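Side-chain contact in ATP-dependent kinase YFH7 (Saccharomyces cerevisiae, PDB 2GA8), which acts as an ATP-dependent kinase of the P-loop type that could be involved in endoplasmic reticulum membrane assembly: residues 181-186 against 329-334. Numbering follows the deposited sequence.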
# COMPACT_ATOMS: atom_id res chain seq x y z
N HIS A 181 5.84 -20.06 -6.89
CA HIS A 181 5.14 -20.55 -5.69
C HIS A 181 6.20 -20.81 -4.63
O HIS A 181 6.06 -20.40 -3.48
CB HIS A 181 4.40 -21.86 -5.97
CG HIS A 181 3.22 -21.72 -6.88
ND1 HIS A 181 3.35 -21.54 -8.24
CD2 HIS A 181 1.89 -21.74 -6.63
CE1 HIS A 181 2.15 -21.47 -8.79
NE2 HIS A 181 1.25 -21.59 -7.83
N LYS A 182 7.26 -21.49 -5.04
CA LYS A 182 8.38 -21.82 -4.16
C LYS A 182 9.01 -20.53 -3.65
O LYS A 182 9.49 -20.48 -2.51
CB LYS A 182 9.41 -22.65 -4.93
CG LYS A 182 10.64 -23.08 -4.14
CD LYS A 182 11.67 -21.96 -4.05
CE LYS A 182 12.93 -22.42 -3.32
NZ LYS A 182 13.63 -23.52 -4.05
N ARG A 183 9.00 -19.50 -4.48
CA ARG A 183 9.58 -18.22 -4.10
C ARG A 183 8.50 -17.14 -4.00
O ARG A 183 8.75 -15.97 -4.26
CB ARG A 183 10.64 -17.80 -5.13
CG ARG A 183 11.44 -16.58 -4.73
CD ARG A 183 12.51 -16.24 -5.75
NE ARG A 183 13.15 -14.96 -5.44
CZ ARG A 183 14.11 -14.41 -6.18
NH1 ARG A 183 14.57 -15.03 -7.26
NH2 ARG A 183 14.62 -13.23 -5.83
N ARG A 184 7.30 -17.55 -3.61
CA ARG A 184 6.20 -16.61 -3.47
C ARG A 184 6.61 -15.63 -2.37
O ARG A 184 6.94 -16.04 -1.26
CB ARG A 184 4.90 -17.33 -3.09
CG ARG A 184 3.66 -16.58 -3.55
CD ARG A 184 2.36 -17.20 -3.02
NE ARG A 184 1.20 -16.46 -3.53
CZ ARG A 184 -0.04 -16.59 -3.06
NH1 ARG A 184 -0.30 -17.43 -2.07
NH2 ARG A 184 -1.03 -15.86 -3.59
N GLY A 185 6.58 -14.34 -2.69
CA GLY A 185 6.97 -13.33 -1.73
C GLY A 185 8.13 -12.53 -2.30
O GLY A 185 8.54 -11.53 -1.72
N SER A 186 8.66 -12.99 -3.43
CA SER A 186 9.76 -12.28 -4.08
C SER A 186 9.13 -11.09 -4.78
O SER A 186 7.91 -11.06 -4.99
CB SER A 186 10.44 -13.17 -5.11
OG SER A 186 9.60 -13.41 -6.22
N ASN A 329 17.48 -17.95 3.02
CA ASN A 329 16.64 -17.22 2.08
C ASN A 329 16.76 -15.71 2.26
O ASN A 329 16.24 -15.15 3.22
CB ASN A 329 15.18 -17.63 2.26
CG ASN A 329 14.31 -17.17 1.11
OD1 ASN A 329 14.56 -16.14 0.49
ND2 ASN A 329 13.26 -17.94 0.82
N ASP A 330 17.44 -15.04 1.33
CA ASP A 330 17.62 -13.60 1.45
C ASP A 330 16.34 -12.78 1.33
O ASP A 330 16.34 -11.58 1.62
CB ASP A 330 18.68 -13.11 0.46
CG ASP A 330 20.06 -13.65 0.78
OD1 ASP A 330 20.29 -14.07 1.94
OD2 ASP A 330 20.93 -13.63 -0.12
N LEU A 331 15.25 -13.41 0.91
CA LEU A 331 13.97 -12.71 0.81
C LEU A 331 13.35 -12.67 2.21
O LEU A 331 12.50 -11.83 2.51
CB LEU A 331 13.02 -13.45 -0.13
CG LEU A 331 13.36 -13.52 -1.62
CD1 LEU A 331 12.38 -14.45 -2.32
CD2 LEU A 331 13.32 -12.12 -2.23
N LEU A 332 13.80 -13.59 3.07
CA LEU A 332 13.31 -13.68 4.43
C LEU A 332 14.16 -12.93 5.45
O LEU A 332 13.62 -12.27 6.34
CB LEU A 332 13.21 -15.15 4.87
CG LEU A 332 12.16 -16.05 4.21
CD1 LEU A 332 12.28 -17.46 4.77
CD2 LEU A 332 10.76 -15.49 4.48
N ASN A 333 15.48 -13.03 5.33
CA ASN A 333 16.37 -12.37 6.28
C ASN A 333 16.59 -10.89 6.02
O ASN A 333 17.27 -10.21 6.80
CB ASN A 333 17.73 -13.10 6.35
CG ASN A 333 18.41 -13.19 4.99
OD1 ASN A 333 18.46 -12.22 4.24
ND2 ASN A 333 18.96 -14.36 4.69
N GLY A 334 16.03 -10.39 4.92
CA GLY A 334 16.15 -8.98 4.60
C GLY A 334 17.38 -8.55 3.82
O GLY A 334 17.51 -7.37 3.49
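Ser186 and Leu331 bring the two backbones closest, their CA atoms 6.5 Å apart, and no hydrogen bond joins the segments. Two overlapping turns shape 181-186: a type I turn from His181 to Arg184, then a type II turn from Arg183 to Ser186, closed by Ser186 N on Arg183 O. Gly185 suits this second turn because its positive phi (121°) would jam a CB against the preceding carbonyl oxygen. In 329-334 the chain leaves a helix and bends at once: Asn329 OD1, on a side chain short enough to reach two residues on, takes Leu331 N at 2.8 Å, an Asx turn, while Asn329 O accepts from the amides of Leu332 and Asn333. Farther on, Asn333 ND2 donates to the anti lone pair of Asp330 OD1, with the acceptor in the amide plane of Asn333.

This folded loop presents Leu331, whose branched apolar end suits it to meet two residues: Leu331 CD1 sits 3.3 Å from Arg183 NE and 3.4 Å from Arg183 CG. With CG anti to its amide nitrogen (chi1 -172°) and an extended chain, Arg183 crosses the leucine at about a right angle; Leu331 CD2 lies in the guanidinium plane at its edge, 4.0 Å from Arg183 NH2. Arginine suits this exposed place by offering methylenes to the leucine while ending in a charge. Ser186 CB lies 3.6 Å from Leu331 CD1; serine is small, and its OG is hydrogen-bonded to Ser188 OG. Replacing Leu331 by an alanine would probably leave the Arg183 chain without its apolar support, freer to swing, and open a gap beside Ser186 CB.

The contact joins the loop between helices 178-181 and 192-206 to the one linking helices 319-328 and 335-339. Leu331 also touches Pro187, Tyr269 and Asp336, and its side chain is about 6 Å from that of Pro33, in the probable ATP-binding P-loop after strand 25-30.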